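Local coordinates for ADP-ribosylation factor-binding protein GGA1 (Saccharomyces cerevisiae, PDB 5CN2) that may help regulate membrane traffic through the trans-Golgi network, binding ARF1 and ARF2 as a full-length protein whose C-terminal GAE (gamma-adaptin ear) domain is the piece described here, at residues A[11-15]-A[24-28]; A[42-48]-A[74-79]; A[56-62]-A[99-103]. All coordinates share one frame; numbering follows the deposited sequence.

Interaction 1 of 3, residues A[11-15]-A[24-28]; sequences QRHIL and DYELT
R12 lies across strand 24-28 with its guanidinium between two acids, D24 and E26, on the outer side of the N-terminal beta hairpin that edges one sheet of the GAE domain, an immunoglobulin-like beta sandwich. The arginine chain bends at CG (chi2 -75°), and this turn brings its head over the neighbouring strand. R12 NH1 meets D24 OD1 at 2.9 Å, a bent bond in which the nitrogen comes from above the carboxylate plane and the two flat groups stand 74° apart. E26 OE2 sits at the guanidinium edge in its plane, but at 3.9 Å from R12 NE it makes only a long salt bridge. R12 and D24 have further partners: R12 NH2 pairs with D80 and the guanidinium makes a cation-pi contact with F40, while D24 OD2 takes R22. With an alanine at R12, E26 and D80 would probably lose this positive partner and D24 would be left to R22.

The opposite face carries H13 and Y25, an antiparallel hydrogen-bonded pair. H13 N to Y25 O is nearly straight at 2.9 Å, and Y25 N returns to H13 O at 2.8 Å. With chi1 at 64°, the tyrosine CG stands between its own backbone N and carbonyl carbon, which turns one ring face to H13, whose CB sits over it, offset toward the rim, in a CH-pi contact. The imidazole and phenol rings are oblique to each other. P123 touches both of these side chains and L122 touches Y25, so the end of strand 112-122 and the residue after it lie against this face. At the corner of the chain L15 crosses the tyrosine at about a right angle, its CB 4.0 Å from Y25 CE1.

Interaction 2 of 3, residues A[42-48]-A[74-79]; sequences SNISSDP and LQSNSR
N43 reaches across to 74-79 with its side-chain amide, and both ends of that amide are put to work. ND2 gives one bond to L74 O at 2.9 Å, approaching from above that carbonyl's plane, and another to D47 O in its own loop at the same length; both acceptors lie in the amide plane. OD1 accepts twice from S45, from OG at 2.7 Å and from the backbone N. The second of these makes an Asx turn, and S45 OG in turn accepts from D47 N in an ST turn. The chi1 of -177° in N43 carries the amide to the L74-Q75 backbone; L74 CB packs on N43 CB.

The first loop follows strand 34-43 and the second leads into strand 78-89, neighbours in the larger sheet of the ear-domain sandwich, so the turns lie at its end. N43 N donates to S78 O at 2.8 Å. Further out, N77 N donates to S45 O, a fairly straight bond of 3.0 Å, whereas S76 OG makes only a weak one to S46 O. S42 OG lies against R79 CA, its hydrogen bond being with D80 N.

Interaction 3 of 3, residues A[56-62]-A[99-103]; sequences VASPKGT and IKLKW
A single water is held by three backbone groups between A57 and strand 99-103: it donates to A57 O at 2.8 Å, accepts from K102 N at 2.9 Å and donates more weakly to K100 O. It fills the place where the two backbones have begun to part. Just before it, A57 N bonds K102 O directly at 3.2 Å, with the donor tilted 29° from the carbonyl plane, and V56 faces W103 as an antiparallel non-hydrogen-bonded pair. This is the end of edge strand 52-56, where the smaller sheet of the GAE sandwich gives way to the loop leading to strand 63-66.

Beyond the water the contact becomes apolar. P59 sets its ring against the strand: P59 CG packs on I99 CG2 at 3.7 Å and P59 CB lies 3.5 Å from K100 O. I99 offers its CG2 branch, which stands opposite the backbone N, to the proline. A type I turn from P59 to T62 follows, with S58 OG bonded to T62 O. Having no N-H, P59 cannot donate to K100 O as a continued antiparallel pairing would require, which is consistent with the pairing ending here; one direct bond, one water and the ring contact join the loop to the strand.

Overall arrangement
From the N terminus, interaction 1 closes first, joining strands 13-17 and 21-29 as a short hairpin at the edge of the five-stranded sheet. The chain passes into strand 34-43, whose end opens interaction 2. Before that contact closes at 74-79, the chain has crossed to the three-stranded sheet, where 56-62 opens interaction 3, completed only at 99-103. Interactions 2 and 3 therefore cross along the chain, their centres about 28 Å apart on opposite sides of the domain's centre. Interaction 1 precedes both, sharing a sheet with interaction 2 and touching interaction 3 where L15 packs on W103 between the two layers.

Interaction 1 of 3, residues A[11-15]-A[24-28]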
ATOM      1  N   GLN A  11      -5.957   1.996  13.651  1.00 62.84           N
ATOM      2  CA  GLN A  11      -4.531   1.892  13.219  1.00 62.25           C
ATOM      3  C   GLN A  11      -4.420   1.334  11.797  1.00 55.68           C
ATOM      4  O   GLN A  11      -3.986   2.051  10.902  1.00 54.85           O
ATOM      5  CB  GLN A  11      -3.675   1.087  14.224  1.00 65.75           C
ATOM      6  CG  GLN A  11      -3.220   1.917  15.424  1.00 69.52           C
ATOM      7  CD  GLN A  11      -1.905   1.456  16.034  1.00 72.32           C
ATOM      8  OE1 GLN A  11      -1.845   1.111  17.216  1.00 77.57           O
ATOM      9  NE2 GLN A  11      -0.842   1.471  15.241  1.00 69.19           N
ATOM     10  N   ARG A  12      -4.819   0.075  11.593  1.00 50.53           N
ATOM     11  CA  ARG A  12      -4.741  -0.569  10.276  1.00 42.68           C
ATOM     12  C   ARG A  12      -5.955  -0.289   9.433  1.00 41.25           C
ATOM     13  O   ARG A  12      -7.033  -0.787   9.731  1.00 39.41           O
ATOM     14  CB  ARG A  12      -4.615  -2.075  10.402  1.00 44.12           C
ATOM     15  CG  ARG A  12      -3.267  -2.518  10.879  1.00 43.45           C
ATOM     16  CD  ARG A  12      -2.213  -2.406   9.797  1.00 40.39           C
ATOM     17  NE  ARG A  12      -1.030  -3.040  10.337  1.00 37.65           N
ATOM     18  CZ  ARG A  12      -0.562  -4.227   9.989  1.00 34.94           C
ATOM     19  NH1 ARG A  12      -1.122  -4.938   9.018  1.00 34.36           N
ATOM     20  NH2 ARG A  12       0.521  -4.684  10.606  1.00 35.82           N
ATOM     21  N   HIS A  13      -5.757   0.499   8.376  1.00 37.65           N
ATOM     22  CA  HIS A  13      -6.782   0.848   7.438  1.00 36.60           C
ATOM     23  C   HIS A  13      -6.595  -0.076   6.233  1.00 38.02           C
ATOM     24  O   HIS A  13      -5.481  -0.474   5.923  1.00 35.35           O
ATOM     25  CB  HIS A  13      -6.632   2.320   7.032  1.00 39.06           C
ATOM     26  CG  HIS A  13      -6.503   3.265   8.197  1.00 41.06           C
ATOM     27  ND1 HIS A  13      -7.590   3.899   8.771  1.00 39.51           N
ATOM     28  CD2 HIS A  13      -5.415   3.697   8.883  1.00 40.31           C
ATOM     29  CE1 HIS A  13      -7.177   4.664   9.765  1.00 39.09           C
ATOM     30  NE2 HIS A  13      -5.862   4.567   9.850  1.00 41.42           N
ATOM     31  N   ILE A  14      -7.686  -0.426   5.567  1.00 42.00           N
ATOM     32  CA  ILE A  14      -7.642  -1.399   4.492  1.00 41.38           C
ATOM     33  C   ILE A  14      -7.614  -0.650   3.191  1.00 41.24           C
ATOM     34  O   ILE A  14      -8.519   0.116   2.898  1.00 41.40           O
ATOM     35  CB  ILE A  14      -8.852  -2.357   4.531  1.00 45.95           C
ATOM     36  CG1 ILE A  14      -8.806  -3.182   5.832  1.00 49.46           C
ATOM     37  CG2 ILE A  14      -8.842  -3.290   3.325  1.00 45.16           C
ATOM     38  CD1 ILE A  14      -9.928  -4.190   5.997  1.00 50.75           C
ATOM     39  N   LEU A  15      -6.553  -0.860   2.421  1.00 42.70           N
ATOM     40  CA  LEU A  15      -6.444  -0.299   1.084  1.00 41.01           C
ATOM     41  C   LEU A  15      -7.209  -1.194   0.116  1.00 37.40           C
ATOM     42  O   LEU A  15      -7.946  -0.728  -0.746  1.00 33.74           O
ATOM     43  CB  LEU A  15      -4.972  -0.229   0.656  1.00 43.08           C
ATOM     44  CG  LEU A  15      -4.697   0.592  -0.609  1.00 45.49           C
ATOM     45  CD1 LEU A  15      -4.745   2.064  -0.257  1.00 48.77           C
ATOM     46  CD2 LEU A  15      -3.344   0.266  -1.228  1.00 48.51           C
ATOM     47  N   ASP A  24      -3.134  -3.538   3.678  1.00 34.82           N
ATOM     48  CA  ASP A  24      -3.597  -2.558   4.650  1.00 33.06           C
ATOM     49  C   ASP A  24      -2.413  -1.743   5.134  1.00 34.34           C
ATOM     50  O   ASP A  24      -1.251  -1.981   4.704  1.00 29.94           O
ATOM     51  CB  ASP A  24      -4.358  -3.228   5.814  1.00 33.70           C
ATOM     52  CG  ASP A  24      -3.597  -4.352   6.471  1.00 32.90           C
ATOM     53  OD1 ASP A  24      -2.356  -4.417   6.391  1.00 37.70           O
ATOM     54  OD2 ASP A  24      -4.265  -5.200   7.076  1.00 32.51           O
ATOM     55  N   TYR A  25      -2.684  -0.762   6.000  1.00 34.58           N
ATOM     56  CA  TYR A  25      -1.629   0.207   6.339  1.00 34.12           C
ATOM     57  C   TYR A  25      -1.883   1.033   7.568  1.00 35.04           C
ATOM     58  O   TYR A  25      -3.027   1.274   7.934  1.00 36.42           O
ATOM     59  CB  TYR A  25      -1.381   1.154   5.146  1.00 32.68           C
ATOM     60  CG  TYR A  25      -2.558   2.000   4.801  1.00 32.05           C
ATOM     61  CD1 TYR A  25      -3.582   1.508   4.027  1.00 32.11           C
ATOM     62  CD2 TYR A  25      -2.654   3.317   5.268  1.00 33.00           C
ATOM     63  CE1 TYR A  25      -4.673   2.297   3.714  1.00 33.69           C
ATOM     64  CE2 TYR A  25      -3.723   4.106   4.959  1.00 31.51           C
ATOM     65  CZ  TYR A  25      -4.733   3.600   4.192  1.00 33.93           C
ATOM     66  OH  TYR A  25      -5.819   4.393   3.905  1.00 36.63           O
ATOM     67  N   GLU A  26      -0.788   1.458   8.197  1.00 37.22           N
ATOM     68  CA  GLU A  26      -0.809   2.442   9.261  1.00 38.77           C
ATOM     69  C   GLU A  26      -0.537   3.805   8.647  1.00 42.18           C
ATOM     70  O   GLU A  26       0.260   3.942   7.711  1.00 40.03           O
ATOM     71  CB  GLU A  26       0.244   2.101  10.316  1.00 42.29           C
ATOM     72  CG  GLU A  26      -0.087   0.812  11.056  1.00 45.98           C
ATOM     73  CD  GLU A  26       1.026   0.279  11.931  1.00 48.25           C
ATOM     74  OE1 GLU A  26       2.212   0.601  11.722  1.00 48.11           O
ATOM     75  OE2 GLU A  26       0.694  -0.516  12.828  1.00 61.32           O
ATOM     76  N   LEU A  27      -1.212   4.820   9.156  1.00 43.42           N
ATOM     77  CA  LEU A  27      -1.053   6.166   8.637  1.00 45.61           C
ATOM     78  C   LEU A  27      -0.863   7.116   9.796  1.00 45.08           C
ATOM     79  O   LEU A  27      -1.783   7.306  10.580  1.00 42.80           O
ATOM     80  CB  LEU A  27      -2.277   6.569   7.832  1.00 49.06           C
ATOM     81  CG  LEU A  27      -2.263   8.000   7.300  1.00 51.51           C
ATOM     82  CD1 LEU A  27      -1.235   8.167   6.209  1.00 50.28           C
ATOM     83  CD2 LEU A  27      -3.643   8.351   6.776  1.00 58.53           C
ATOM     84  N   THR A  28       0.332   7.695   9.900  1.00 41.77           N
ATOM     85  CA  THR A  28       0.651   8.610  10.982  1.00 46.14           C
ATOM     86  C   THR A  28       1.078   9.968  10.450  1.00 49.40           C
ATOM     87  O   THR A  28       1.597  10.095   9.344  1.00 52.73           O
ATOM     88  CB  THR A  28       1.800   8.070  11.824  1.00 45.56           C
ATOM     89  OG1 THR A  28       2.800   7.550  10.950  1.00 46.37           O
ATOM     90  CG2 THR A  28       1.315   6.976  12.723  1.00 47.76           C
TER

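Interaction 2 of 3, residues A[42-48]-A[74-79]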
ATOM      1  N   SER A  42      -0.666  -9.032   2.915  1.00 31.02           N
ATOM      2  CA  SER A  42      -1.009 -10.308   3.522  1.00 32.13           C
ATOM      3  C   SER A  42      -1.609 -11.307   2.515  1.00 33.16           C
ATOM      4  O   SER A  42      -2.582 -11.000   1.851  1.00 35.08           O
ATOM      5  CB  SER A  42      -2.000 -10.091   4.659  1.00 31.85           C
ATOM      6  OG  SER A  42      -1.414  -9.340   5.713  1.00 32.26           O
ATOM      7  N   ASN A  43      -1.043 -12.510   2.449  1.00 32.55           N
ATOM      8  CA  ASN A  43      -1.567 -13.585   1.603  1.00 34.64           C
ATOM      9  C   ASN A  43      -2.599 -14.302   2.444  1.00 39.89           C
ATOM     10  O   ASN A  43      -2.252 -14.889   3.473  1.00 46.03           O
ATOM     11  CB  ASN A  43      -0.417 -14.514   1.191  1.00 32.73           C
ATOM     12  CG  ASN A  43      -0.824 -15.635   0.239  1.00 34.11           C
ATOM     13  OD1 ASN A  43      -2.001 -15.925   0.012  1.00 35.77           O
ATOM     14  ND2 ASN A  43       0.189 -16.283  -0.333  1.00 35.65           N
ATOM     15  N   ILE A  44      -3.864 -14.203   2.040  1.00 41.74           N
ATOM     16  CA  ILE A  44      -4.965 -14.919   2.686  1.00 45.60           C
ATOM     17  C   ILE A  44      -5.452 -16.137   1.853  1.00 45.34           C
ATOM     18  O   ILE A  44      -6.511 -16.693   2.134  1.00 42.83           O
ATOM     19  CB  ILE A  44      -6.165 -13.977   2.969  1.00 46.19           C
ATOM     20  CG1 ILE A  44      -6.659 -13.317   1.675  1.00 47.55           C
ATOM     21  CG2 ILE A  44      -5.779 -12.922   3.994  1.00 48.86           C
ATOM     22  CD1 ILE A  44      -8.059 -12.759   1.761  1.00 48.19           C
ATOM     23  N   SER A  45      -4.691 -16.529   0.829  1.00 44.72           N
ATOM     24  CA  SER A  45      -4.942 -17.779   0.094  1.00 43.80           C
ATOM     25  C   SER A  45      -4.043 -18.880   0.632  1.00 45.15           C
ATOM     26  O   SER A  45      -3.010 -18.591   1.255  1.00 40.33           O
ATOM     27  CB  SER A  45      -4.610 -17.606  -1.375  1.00 42.91           C
ATOM     28  OG  SER A  45      -3.204 -17.739  -1.577  1.00 45.00           O
ATOM     29  N   SER A  46      -4.403 -20.133   0.335  1.00 47.10           N
ATOM     30  CA  SER A  46      -3.614 -21.304   0.771  1.00 50.05           C
ATOM     31  C   SER A  46      -2.512 -21.694  -0.234  1.00 51.62           C
ATOM     32  O   SER A  46      -1.940 -22.784  -0.138  1.00 47.39           O
ATOM     33  CB  SER A  46      -4.523 -22.509   1.111  1.00 50.24           C
ATOM     34  OG  SER A  46      -5.694 -22.527   0.323  1.00 50.16           O
ATOM     35  N   ASP A  47      -2.199 -20.771  -1.153  1.00 52.77           N
ATOM     36  CA  ASP A  47      -1.124 -20.922  -2.130  1.00 54.03           C
ATOM     37  C   ASP A  47      -0.167 -19.732  -2.081  1.00 52.97           C
ATOM     38  O   ASP A  47      -0.597 -18.603  -1.861  1.00 53.96           O
ATOM     39  CB  ASP A  47      -1.722 -20.997  -3.536  1.00 60.83           C
ATOM     40  CG  ASP A  47      -2.389 -22.317  -3.806  1.00 60.13           C
ATOM     41  OD1 ASP A  47      -1.663 -23.323  -3.787  1.00 62.24           O
ATOM     42  OD2 ASP A  47      -3.620 -22.347  -4.017  1.00 62.54           O
ATOM     43  N   PRO A  48       1.135 -19.971  -2.320  1.00 52.82           N
ATOM     44  CA  PRO A  48       2.103 -18.869  -2.293  1.00 48.22           C
ATOM     45  C   PRO A  48       1.900 -17.806  -3.373  1.00 46.32           C
ATOM     46  O   PRO A  48       1.397 -18.114  -4.453  1.00 47.42           O
ATOM     47  CB  PRO A  48       3.446 -19.570  -2.502  1.00 48.72           C
ATOM     48  CG  PRO A  48       3.210 -20.992  -2.150  1.00 49.64           C
ATOM     49  CD  PRO A  48       1.798 -21.269  -2.553  1.00 50.75           C
ATOM     50  N   LEU A  74       5.119 -13.954  -0.777  1.00 40.01           N
ATOM     51  CA  LEU A  74       4.255 -14.198   0.379  1.00 40.78           C
ATOM     52  C   LEU A  74       3.820 -15.669   0.467  1.00 46.57           C
ATOM     53  O   LEU A  74       3.136 -16.195  -0.425  1.00 44.36           O
ATOM     54  CB  LEU A  74       2.988 -13.356   0.290  1.00 37.82           C
ATOM     55  CG  LEU A  74       2.992 -11.842   0.515  1.00 38.21           C
ATOM     56  CD1 LEU A  74       1.623 -11.307   0.099  1.00 36.74           C
ATOM     57  CD2 LEU A  74       3.282 -11.490   1.968  1.00 36.92           C
ATOM     58  N   GLN A  75       4.138 -16.306   1.586  1.00 53.01           N
ATOM     59  CA  GLN A  75       3.779 -17.705   1.807  1.00 53.37           C
ATOM     60  C   GLN A  75       2.255 -17.803   1.981  1.00 54.58           C
ATOM     61  O   GLN A  75       1.573 -16.805   2.236  1.00 51.85           O
ATOM     62  CB  GLN A  75       4.470 -18.261   3.071  1.00 57.01           C
ATOM     63  CG  GLN A  75       5.958 -17.948   3.250  1.00 61.57           C
ATOM     64  CD  GLN A  75       6.886 -18.875   2.478  1.00 68.12           C
ATOM     65  OE1 GLN A  75       6.458 -19.589   1.570  1.00 77.06           O
ATOM     66  NE2 GLN A  75       8.173 -18.861   2.835  1.00 68.40           N
ATOM     67  N   SER A  76       1.730 -19.018   1.871  1.00 51.01           N
ATOM     68  CA  SER A  76       0.329 -19.281   2.143  1.00 51.53           C
ATOM     69  C   SER A  76      -0.066 -18.767   3.517  1.00 48.49           C
ATOM     70  O   SER A  76       0.708 -18.849   4.477  1.00 42.12           O
ATOM     71  CB  SER A  76       0.051 -20.785   2.074  1.00 52.38           C
ATOM     72  OG  SER A  76       0.316 -21.287   0.774  1.00 60.73           O
ATOM     73  N   ASN A  77      -1.275 -18.233   3.615  1.00 46.52           N
ATOM     74  CA  ASN A  77      -1.769 -17.750   4.894  1.00 49.28           C
ATOM     75  C   ASN A  77      -0.680 -17.005   5.708  1.00 48.05           C
ATOM     76  O   ASN A  77      -0.492 -17.259   6.891  1.00 49.73           O
ATOM     77  CB  ASN A  77      -2.351 -18.935   5.683  1.00 50.15           C
ATOM     78  CG  ASN A  77      -3.484 -19.631   4.943  1.00 50.08           C
ATOM     79  OD1 ASN A  77      -3.367 -20.795   4.573  1.00 60.71           O
ATOM     80  ND2 ASN A  77      -4.576 -18.919   4.715  1.00 51.99           N
ATOM     81  N   SER A  78       0.034 -16.097   5.046  1.00 49.81           N
ATOM     82  CA  SER A  78       1.048 -15.234   5.681  1.00 47.76           C
ATOM     83  C   SER A  78       0.475 -13.820   5.916  1.00 45.43           C
ATOM     84  O   SER A  78       0.072 -13.119   4.972  1.00 44.41           O
ATOM     85  CB  SER A  78       2.295 -15.169   4.789  1.00 49.64           C
ATOM     86  OG  SER A  78       3.267 -14.236   5.236  1.00 51.14           O
ATOM     87  N   ARG A  79       0.425 -13.424   7.182  1.00 43.09           N
ATOM     88  CA  ARG A  79       0.066 -12.072   7.575  1.00 41.64           C
ATOM     89  C   ARG A  79       1.298 -11.148   7.589  1.00 37.39           C
ATOM     90  O   ARG A  79       2.350 -11.513   8.107  1.00 33.99           O
ATOM     91  CB  ARG A  79      -0.574 -12.087   8.958  1.00 44.89           C
ATOM     92  CG  ARG A  79      -1.222 -10.767   9.336  1.00 50.90           C
ATOM     93  CD  ARG A  79      -1.418 -10.651  10.844  1.00 57.30           C
ATOM     94  NE  ARG A  79      -2.749 -11.107  11.244  1.00 61.28           N
ATOM     95  CZ  ARG A  79      -3.834 -10.338  11.320  1.00 61.26           C
ATOM     96  NH1 ARG A  79      -3.784  -9.040  11.033  1.00 61.57           N
ATOM     97  NH2 ARG A  79      -4.988 -10.875  11.699  1.00 64.09           N
TER

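Interaction 3 of 3, residues A[56-62]-A[99-103]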
ATOM      1  N   VAL A  56       2.751   3.095  -7.581  1.00 25.39           N
ATOM      2  CA  VAL A  56       1.961   4.198  -7.070  1.00 27.32           C
ATOM      3  C   VAL A  56       2.210   5.450  -7.880  1.00 23.99           C
ATOM      4  O   VAL A  56       3.270   5.594  -8.469  1.00 25.14           O
ATOM      5  CB  VAL A  56       2.337   4.456  -5.597  1.00 28.32           C
ATOM      6  CG1 VAL A  56       1.546   5.593  -5.057  1.00 32.91           C
ATOM      7  CG2 VAL A  56       2.009   3.257  -4.747  1.00 28.99           C
ATOM      8  N   ALA A  57       1.238   6.340  -7.922  1.00 25.35           N
ATOM      9  CA  ALA A  57       1.434   7.662  -8.487  1.00 30.76           C
ATOM     10  C   ALA A  57       1.387   8.656  -7.363  1.00 33.14           C
ATOM     11  O   ALA A  57       0.880   8.358  -6.280  1.00 31.45           O
ATOM     12  CB  ALA A  57       0.355   7.986  -9.503  1.00 31.44           C
ATOM     13  N   SER A  58       1.866   9.864  -7.620  1.00 38.02           N
ATOM     14  CA  SER A  58       1.906  10.846  -6.565  1.00 41.12           C
ATOM     15  C   SER A  58       0.622  11.663  -6.561  1.00 41.80           C
ATOM     16  O   SER A  58       0.258  12.218  -7.587  1.00 44.02           O
ATOM     17  CB  SER A  58       3.116  11.754  -6.680  1.00 42.45           C
ATOM     18  OG  SER A  58       3.193  12.516  -5.474  1.00 47.30           O
ATOM     19  N   PRO A  59      -0.073  11.728  -5.408  1.00 43.71           N
ATOM     20  CA  PRO A  59      -1.309  12.504  -5.317  1.00 48.23           C
ATOM     21  C   PRO A  59      -1.067  13.975  -5.657  1.00 56.41           C
ATOM     22  O   PRO A  59       0.065  14.467  -5.528  1.00 59.00           O
ATOM     23  CB  PRO A  59      -1.735  12.362  -3.853  1.00 48.12           C
ATOM     24  CG  PRO A  59      -0.943  11.234  -3.289  1.00 47.84           C
ATOM     25  CD  PRO A  59       0.267  11.048  -4.146  1.00 46.90           C
ATOM     26  N   LYS A  60      -2.138  14.669  -6.042  1.00 59.97           N
ATOM     27  CA  LYS A  60      -2.041  15.964  -6.740  1.00 61.50           C
ATOM     28  C   LYS A  60      -1.205  17.057  -6.070  1.00 56.32           C
ATOM     29  O   LYS A  60      -0.483  17.771  -6.766  1.00 60.45           O
ATOM     30  CB  LYS A  60      -3.439  16.510  -7.103  1.00 65.63           C
ATOM     31  CG  LYS A  60      -3.848  16.244  -8.560  1.00 69.37           C
ATOM     32  CD  LYS A  60      -5.365  16.320  -8.765  1.00 74.68           C
ATOM     33  CE  LYS A  60      -5.817  15.918 -10.170  1.00 73.63           C
ATOM     34  NZ  LYS A  60      -6.121  17.098 -11.034  1.00 74.16           N
ATOM     35  N   GLY A  61      -1.267  17.201  -4.753  1.00 50.26           N
ATOM     36  CA  GLY A  61      -0.507  18.285  -4.098  1.00 50.26           C
ATOM     37  C   GLY A  61       0.604  17.794  -3.190  1.00 45.94           C
ATOM     38  O   GLY A  61       0.837  18.358  -2.108  1.00 43.67           O
ATOM     39  N   THR A  62       1.317  16.778  -3.665  1.00 42.39           N
ATOM     40  CA  THR A  62       2.025  15.854  -2.793  1.00 41.40           C
ATOM     41  C   THR A  62       3.271  15.309  -3.447  1.00 38.34           C
ATOM     42  O   THR A  62       3.230  14.933  -4.611  1.00 36.84           O
ATOM     43  CB  THR A  62       1.106  14.633  -2.475  1.00 43.14           C
ATOM     44  OG1 THR A  62       0.277  14.918  -1.340  1.00 50.17           O
ATOM     45  CG2 THR A  62       1.876  13.383  -2.182  1.00 40.40           C
ATOM     46  N   ILE A  99      -6.573  13.102   0.456  1.00 49.94           N
ATOM     47  CA  ILE A  99      -5.501  12.670  -0.450  1.00 50.25           C
ATOM     48  C   ILE A  99      -5.899  11.335  -1.102  1.00 51.99           C
ATOM     49  O   ILE A  99      -6.171  10.350  -0.407  1.00 49.85           O
ATOM     50  CB  ILE A  99      -4.160  12.501   0.321  1.00 52.90           C
ATOM     51  CG1 ILE A  99      -3.464  13.855   0.540  1.00 56.54           C
ATOM     52  CG2 ILE A  99      -3.187  11.589  -0.412  1.00 52.44           C
ATOM     53  CD1 ILE A  99      -4.214  14.798   1.448  1.00 57.26           C
ATOM     54  N   LYS A 100      -5.926  11.306  -2.432  1.00 52.23           N
ATOM     55  CA  LYS A 100      -6.300  10.102  -3.168  1.00 52.83           C
ATOM     56  C   LYS A 100      -5.059   9.384  -3.683  1.00 46.75           C
ATOM     57  O   LYS A 100      -4.246   9.988  -4.373  1.00 45.58           O
ATOM     58  CB  LYS A 100      -7.225  10.459  -4.331  1.00 54.52           C
ATOM     59  CG  LYS A 100      -8.624  10.851  -3.867  1.00 60.72           C
ATOM     60  CD  LYS A 100      -9.463  11.454  -4.985  1.00 62.04           C
ATOM     61  CE  LYS A 100      -9.666  10.481  -6.140  1.00 64.29           C
ATOM     62  NZ  LYS A 100     -10.267  11.168  -7.317  1.00 63.62           N
ATOM     63  N   LEU A 101      -4.930   8.100  -3.357  1.00 39.02           N
ATOM     64  CA  LEU A 101      -3.804   7.331  -3.785  1.00 37.24           C
ATOM     65  C   LEU A 101      -4.193   6.341  -4.885  1.00 39.76           C
ATOM     66  O   LEU A 101      -4.986   5.413  -4.660  1.00 40.46           O
ATOM     67  CB  LEU A 101      -3.193   6.606  -2.599  1.00 38.73           C
ATOM     68  CG  LEU A 101      -1.669   6.570  -2.479  1.00 40.88           C
ATOM     69  CD1 LEU A 101      -1.235   5.272  -1.818  1.00 41.02           C
ATOM     70  CD2 LEU A 101      -0.937   6.738  -3.788  1.00 39.66           C
ATOM     71  N   LYS A 102      -3.625   6.552  -6.073  1.00 36.62           N
ATOM     72  CA  LYS A 102      -3.780   5.649  -7.188  1.00 35.22           C
ATOM     73  C   LYS A 102      -2.650   4.665  -7.087  1.00 34.07           C
ATOM     74  O   LYS A 102      -1.505   5.060  -6.877  1.00 36.11           O
ATOM     75  CB  LYS A 102      -3.716   6.413  -8.498  1.00 36.88           C
ATOM     76  CG  LYS A 102      -4.173   5.623  -9.712  1.00 41.89           C
ATOM     77  CD  LYS A 102      -4.249   6.533 -10.941  1.00 50.56           C
ATOM     78  CE  LYS A 102      -5.240   6.056 -12.012  1.00 54.46           C
ATOM     79  NZ  LYS A 102      -4.699   5.005 -12.921  1.00 51.46           N
ATOM     80  N   TRP A 103      -2.979   3.384  -7.218  1.00 30.99           N
ATOM     81  CA  TRP A 103      -2.054   2.313  -6.966  1.00 28.14           C
ATOM     82  C   TRP A 103      -2.381   1.135  -7.859  1.00 27.86           C
ATOM     83  O   TRP A 103      -3.505   0.973  -8.304  1.00 28.47           O
ATOM     84  CB  TRP A 103      -2.100   1.892  -5.498  1.00 28.33           C
ATOM     85  CG  TRP A 103      -3.416   1.398  -5.075  1.00 30.43           C
ATOM     86  CD1 TRP A 103      -4.423   2.132  -4.505  1.00 31.21           C
ATOM     87  CD2 TRP A 103      -3.923   0.063  -5.212  1.00 30.23           C
ATOM     88  NE1 TRP A 103      -5.511   1.339  -4.277  1.00 30.87           N
ATOM     89  CE2 TRP A 103      -5.230   0.060  -4.686  1.00 29.41           C
ATOM     90  CE3 TRP A 103      -3.395  -1.132  -5.721  1.00 30.50           C
ATOM     91  CZ2 TRP A 103      -6.023  -1.087  -4.650  1.00 29.99           C
ATOM     92  CZ3 TRP A 103      -4.188  -2.289  -5.679  1.00 30.86           C
ATOM     93  CH2 TRP A 103      -5.490  -2.250  -5.151  1.00 30.42           C
TER
HETATM   94  O   HOH W   1      -1.884   8.888  -6.516  1.00 33.22           O